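PDB 4LUN: nonsense-mediated mRNA decay protein 2 from Saccharomyces cerevisiae, which takes part in the nonsense-mediated decay of mRNAs that carry premature stop codons and interacts through its C-terminus with the helicase UPF1. Local coordinates for residues Thr109-Glu121 with Phe156-Asn170. Sequence-based numbering, arbitrary orientation. Where two conformers were deposited one is given.
Sequences TSPLLGAFLQAFE and FRTLDDIESKDAIPN
F156 lies against helix 106-116 and meets L113 first. Its CB is 4.1 Å from L113 CD1. The same methyl sits over one ring face, 3.8 Å from the centroid, as a CH-pi contact. It is nearest CG and CD1, with CD2 slightly farther. T109 CG2 comes in at the ring edge by CD1 and CE1. CE1 also reaches L113 CB, and CZ touches L112 CD2 at the edge. CE2 meets F116 CD2 at 4.1 Å, with the two ring planes at 41°. With F156 cut back to alanine, a gap would probably open beside L112, L113 and F116, and the ring face under L113 CD1 would be lost. L113 CD2 packs on I162 CG1.

Nearer the start of the helix, S110 OG is gripped twice. It is anti to the backbone N (chi1 168°), which turns it to the loop. There it accepts a nearly straight bond from E163 N (2.9 Å). It donates to D166 OD2 (2.6 Å), on the anti side of the carboxylate. D166 closes the type I turn from E163. At G114 the helix and the loop come close, with G114 CA 3.5 Å from A167 O. P169 CG then rests on L117 CB (3.6 Å). F147 of helix 130-152 touches both F156 and L113. The contact joins a helix to the long inter-helix loop within the all-helical, HEAT-repeat-like MIF4G domain.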
loop_
_atom_site.group_PDB
_atom_site.type_symbol
_atom_site.label_atom_id
_atom_site.label_comp_id
_atom_site.label_asym_id
_atom_site.label_seq_id
_atom_site.Cartn_x
_atom_site.Cartn_y
_atom_site.Cartn_z
ATOM N N THR A 109 17.970 4.020 -6.298
ATOM C CA THR A 109 16.911 3.592 -5.369
ATOM C C THR A 109 16.594 4.588 -4.255
ATOM O O THR A 109 15.423 4.758 -3.878
ATOM C CB THR A 109 17.214 2.187 -4.796
ATOM O OG1 THR A 109 17.536 1.310 -5.885
ATOM C CG2 THR A 109 16.011 1.634 -4.040
ATOM N N SER A 110 17.615 5.242 -3.714
ATOM C CA SER A 110 17.393 6.244 -2.667
ATOM C C SER A 110 16.438 7.371 -3.077
ATOM O O SER A 110 15.405 7.574 -2.415
ATOM C CB SER A 110 18.717 6.780 -2.084
ATOM O OG SER A 110 18.494 7.922 -1.272
ATOM N N PRO A 111 16.743 8.099 -4.172
ATOM C CA PRO A 111 15.782 9.148 -4.541
ATOM C C PRO A 111 14.424 8.602 -5.006
ATOM O O PRO A 111 13.401 9.265 -4.800
ATOM C CB PRO A 111 16.492 9.900 -5.676
ATOM C CG PRO A 111 17.504 8.939 -6.212
ATOM C CD PRO A 111 17.928 8.090 -5.051
ATOM N N LEU A 112 14.405 7.414 -5.606
ATOM C CA LEU A 112 13.150 6.798 -6.009
ATOM C C LEU A 112 12.299 6.508 -4.776
ATOM O O LEU A 112 11.116 6.834 -4.743
ATOM C CB LEU A 112 13.386 5.497 -6.783
ATOM C CG LEU A 112 12.117 4.654 -7.020
ATOM C CD1 LEU A 112 11.124 5.384 -7.897
ATOM C CD2 LEU A 112 12.430 3.283 -7.598
ATOM N N LEU A 113 12.907 5.904 -3.761
ATOM C CA LEU A 113 12.149 5.551 -2.562
ATOM C C LEU A 113 11.600 6.792 -1.876
ATOM O O LEU A 113 10.441 6.818 -1.447
ATOM C CB LEU A 113 13.022 4.753 -1.593
ATOM C CG LEU A 113 12.415 4.482 -0.216
ATOM C CD1 LEU A 113 11.126 3.687 -0.365
ATOM C CD2 LEU A 113 13.394 3.727 0.663
ATOM N N GLY A 114 12.436 7.820 -1.764
ATOM C CA GLY A 114 12.025 9.046 -1.102
ATOM C C GLY A 114 10.846 9.704 -1.789
ATOM O O GLY A 114 9.932 10.202 -1.126
ATOM N N ALA A 115 10.864 9.702 -3.120
ATOM C CA ALA A 115 9.778 10.295 -3.894
ATOM C C ALA A 115 8.543 9.408 -3.845
ATOM O O ALA A 115 7.411 9.900 -3.755
ATOM C CB ALA A 115 10.212 10.520 -5.332
ATOM N N PHE A 116 8.751 8.093 -3.923
ATOM C CA PHE A 116 7.618 7.172 -3.901
ATOM C C PHE A 116 6.839 7.246 -2.577
ATOM O O PHE A 116 5.614 7.149 -2.571
ATOM C CB PHE A 116 8.066 5.731 -4.188
ATOM C CG PHE A 116 6.918 4.779 -4.412
ATOM C CD1 PHE A 116 6.378 4.599 -5.677
ATOM C CD2 PHE A 116 6.356 4.093 -3.348
ATOM C CE1 PHE A 116 5.298 3.733 -5.878
ATOM C CE2 PHE A 116 5.293 3.225 -3.542
ATOM C CZ PHE A 116 4.759 3.046 -4.805
ATOM N N LEU A 117 7.541 7.446 -1.466
ATOM C CA LEU A 117 6.910 7.482 -0.146
ATOM C C LEU A 117 5.954 8.662 0.020
ATOM O O LEU A 117 5.096 8.658 0.916
ATOM C CB LEU A 117 7.978 7.500 0.955
ATOM C CG LEU A 117 8.722 6.182 1.182
ATOM C CD1 LEU A 117 9.967 6.399 2.062
ATOM C CD2 LEU A 117 7.772 5.167 1.839
ATOM N N GLN A 118 6.110 9.676 -0.833
ATOM C CA GLN A 118 5.214 10.831 -0.788
ATOM C C GLN A 118 3.778 10.396 -1.073
ATOM O O GLN A 118 2.826 11.062 -0.662
ATOM C CB GLN A 118 5.665 11.898 -1.789
ATOM C CG GLN A 118 4.840 13.177 -1.781
ATOM C CD GLN A 118 4.831 13.879 -0.432
ATOM O OE1 GLN A 118 5.850 13.947 0.254
ATOM N NE2 GLN A 118 3.672 14.409 -0.047
ATOM N N ALA A 119 3.621 9.246 -1.731
ATOM C CA ALA A 119 2.289 8.726 -2.062
ATOM C C ALA A 119 1.466 8.357 -0.829
ATOM O O ALA A 119 0.234 8.194 -0.892
ATOM C CB ALA A 119 2.416 7.522 -2.977
ATOM N N PHE A 120 2.152 8.230 0.308
ATOM C CA PHE A 120 1.528 7.793 1.537
ATOM C C PHE A 120 1.256 8.926 2.521
ATOM O O PHE A 120 0.662 8.705 3.568
ATOM C CB PHE A 120 2.398 6.702 2.193
ATOM C CG PHE A 120 2.575 5.496 1.322
ATOM C CD1 PHE A 120 1.461 4.851 0.798
ATOM C CD2 PHE A 120 3.832 5.030 1.002
ATOM C CE1 PHE A 120 1.598 3.751 -0.027
ATOM C CE2 PHE A 120 3.993 3.929 0.167
ATOM C CZ PHE A 120 2.866 3.286 -0.347
ATOM N N GLU A 121 1.680 10.141 2.188
ATOM C CA GLU A 121 1.357 11.275 3.052
ATOM C C GLU A 121 -0.152 11.517 2.969
ATOM O O GLU A 121 -0.710 11.614 1.871
ATOM C CB GLU A 121 2.140 12.514 2.596
ATOM C CG GLU A 121 1.894 13.779 3.446
ATOM C CD GLU A 121 2.688 13.809 4.747
ATOM O OE1 GLU A 121 3.888 13.468 4.723
ATOM O OE2 GLU A 121 2.120 14.192 5.797
ATOM N N PHE A 156 13.147 -1.755 -1.547
ATOM C CA PHE A 156 12.687 -0.733 -0.609
ATOM C C PHE A 156 12.712 -1.296 0.806
ATOM O O PHE A 156 11.789 -2.005 1.190
ATOM C CB PHE A 156 11.235 -0.376 -0.907
ATOM C CG PHE A 156 11.025 0.477 -2.130
ATOM C CD1 PHE A 156 12.080 1.090 -2.786
ATOM C CD2 PHE A 156 9.735 0.688 -2.601
ATOM C CE1 PHE A 156 11.856 1.883 -3.902
ATOM C CE2 PHE A 156 9.500 1.481 -3.716
ATOM C CZ PHE A 156 10.565 2.085 -4.368
ATOM N N ARG A 157 13.722 -0.960 1.598
ATOM C CA ARG A 157 13.905 -1.628 2.882
ATOM C C ARG A 157 13.654 -0.774 4.108
ATOM O O ARG A 157 12.977 -1.208 5.037
ATOM C CB ARG A 157 15.330 -2.185 2.983
ATOM C CG ARG A 157 15.790 -2.895 1.720
ATOM C CD ARG A 157 17.170 -3.526 1.922
ATOM N NE ARG A 157 18.229 -2.532 2.098
ATOM C CZ ARG A 157 19.493 -2.846 2.365
ATOM N NH1 ARG A 157 19.850 -4.119 2.481
ATOM N NH2 ARG A 157 20.403 -1.896 2.520
ATOM N N THR A 158 14.244 0.417 4.134
ATOM C CA THR A 158 14.261 1.206 5.359
ATOM C C THR A 158 14.564 2.663 5.041
ATOM O O THR A 158 15.157 2.966 4.011
ATOM C CB THR A 158 15.329 0.652 6.345
ATOM O OG1 THR A 158 15.449 1.523 7.476
ATOM C CG2 THR A 158 16.688 0.552 5.658
ATOM N N LEU A 159 14.152 3.571 5.920
ATOM C CA LEU A 159 14.503 4.970 5.740
ATOM C C LEU A 159 16.007 5.151 5.843
ATOM O O LEU A 159 16.547 6.142 5.365
ATOM C CB LEU A 159 13.808 5.850 6.779
ATOM C CG LEU A 159 12.286 5.954 6.673
ATOM C CD1 LEU A 159 11.716 6.696 7.863
ATOM C CD2 LEU A 159 11.869 6.644 5.374
ATOM N N ASP A 160 16.684 4.193 6.462
ATOM C CA ASP A 160 18.133 4.292 6.632
ATOM C C ASP A 160 18.911 4.230 5.307
ATOM O O ASP A 160 20.091 4.570 5.261
ATOM C CB ASP A 160 18.642 3.212 7.593
ATOM C CG ASP A 160 18.353 3.534 9.049
ATOM O OD1 ASP A 160 17.986 4.691 9.344
ATOM O OD2 ASP A 160 18.505 2.629 9.902
ATOM N N ASP A 161 18.248 3.809 4.234
ATOM C CA ASP A 161 18.879 3.700 2.921
ATOM C C ASP A 161 18.808 5.008 2.150
ATOM O O ASP A 161 19.468 5.167 1.120
ATOM C CB ASP A 161 18.195 2.631 2.065
ATOM C CG ASP A 161 18.520 1.217 2.505
ATOM O OD1 ASP A 161 17.685 0.328 2.240
ATOM O OD2 ASP A 161 19.597 0.982 3.095
ATOM N N ILE A 162 17.982 5.933 2.619
ATOM C CA ILE A 162 17.799 7.190 1.903
ATOM C C ILE A 162 18.902 8.165 2.297
ATOM O O ILE A 162 19.228 8.299 3.476
ATOM C CB ILE A 162 16.407 7.794 2.162
ATOM C CG1 ILE A 162 15.330 6.754 1.853
ATOM C CG2 ILE A 162 16.197 9.035 1.320
ATOM C CD1 ILE A 162 13.905 7.241 2.053
ATOM N N GLU A 163 19.502 8.815 1.303
ATOM C CA GLU A 163 20.518 9.824 1.574
ATOM C C GLU A 163 19.877 11.038 2.219
ATOM O O GLU A 163 18.722 11.357 1.941
ATOM C CB GLU A 163 21.212 10.262 0.286
ATOM C CG GLU A 163 22.576 9.647 0.073
ATOM C CD GLU A 163 22.496 8.301 -0.605
ATOM O OE1 GLU A 163 22.537 8.270 -1.854
ATOM O OE2 GLU A 163 22.389 7.277 0.104
ATOM N N SER A 164 20.638 11.723 3.067
ATOM C CA SER A 164 20.183 12.969 3.672
ATOM C C SER A 164 19.790 13.957 2.577
ATOM O O SER A 164 18.861 14.751 2.737
ATOM C CB SER A 164 21.293 13.571 4.537
ATOM O OG SER A 164 22.320 12.627 4.794
ATOM N N LYS A 165 20.505 13.879 1.458
ATOM C CA LYS A 165 20.268 14.726 0.294
ATOM C C LYS A 165 18.862 14.520 -0.270
ATOM O O LYS A 165 18.238 15.455 -0.777
ATOM C CB LYS A 165 21.320 14.419 -0.784
ATOM C CG LYS A 165 21.289 15.321 -2.015
ATOM C CD LYS A 165 22.397 16.371 -1.971
ATOM C CE LYS A 165 22.536 17.114 -3.301
ATOM N NZ LYS A 165 23.502 16.468 -4.242
ATOM N N ASP A 166 18.365 13.291 -0.172
ATOM C CA ASP A 166 17.077 12.944 -0.758
ATOM C C ASP A 166 15.927 13.158 0.225
ATOM O O ASP A 166 15.935 12.629 1.338
ATOM C CB ASP A 166 17.093 11.502 -1.262
ATOM C CG ASP A 166 18.100 11.290 -2.371
ATOM O OD1 ASP A 166 18.195 12.161 -3.261
ATOM O OD2 ASP A 166 18.805 10.259 -2.345
ATOM N N ALA A 167 14.939 13.933 -0.205
ATOM C CA ALA A 167 13.834 14.324 0.656
ATOM C C ALA A 167 12.898 13.162 0.949
ATOM O O ALA A 167 12.665 12.300 0.102
ATOM C CB ALA A 167 13.057 15.483 0.035
ATOM N N ILE A 168 12.365 13.158 2.162
ATOM C CA ILE A 168 11.370 12.177 2.563
ATOM C C ILE A 168 10.119 12.925 3.025
ATOM O O ILE A 168 10.205 14.097 3.394
ATOM C CB ILE A 168 11.910 11.257 3.674
ATOM C CG1 ILE A 168 12.320 12.072 4.896
ATOM C CG2 ILE A 168 13.102 10.467 3.175
ATOM C CD1 ILE A 168 12.171 11.300 6.182
ATOM N N PRO A 169 8.952 12.265 2.978
ATOM C CA PRO A 169 7.699 12.956 3.316
ATOM C C PRO A 169 7.678 13.443 4.754
ATOM O O PRO A 169 8.344 12.866 5.618
ATOM C CB PRO A 169 6.629 11.866 3.149
ATOM C CG PRO A 169 7.271 10.805 2.332
ATOM C CD PRO A 169 8.730 10.860 2.589
ATOM N N ASN A 170 6.883 14.475 5.012
ATOM C CA ASN A 170 6.769 15.036 6.358
ATOM C C ASN A 170 6.463 14.004 7.437
ATOM O O ASN A 170 7.026 14.059 8.533
ATOM C CB ASN A 170 5.706 16.139 6.405
ATOM C CG ASN A 170 6.138 17.401 5.690
ATOM O OD1 ASN A 170 6.996 17.371 4.810
ATOM N ND2 ASN A 170 5.535 18.526 6.065
HETATM O O HOH W 1 5.349 15.523 2.708
#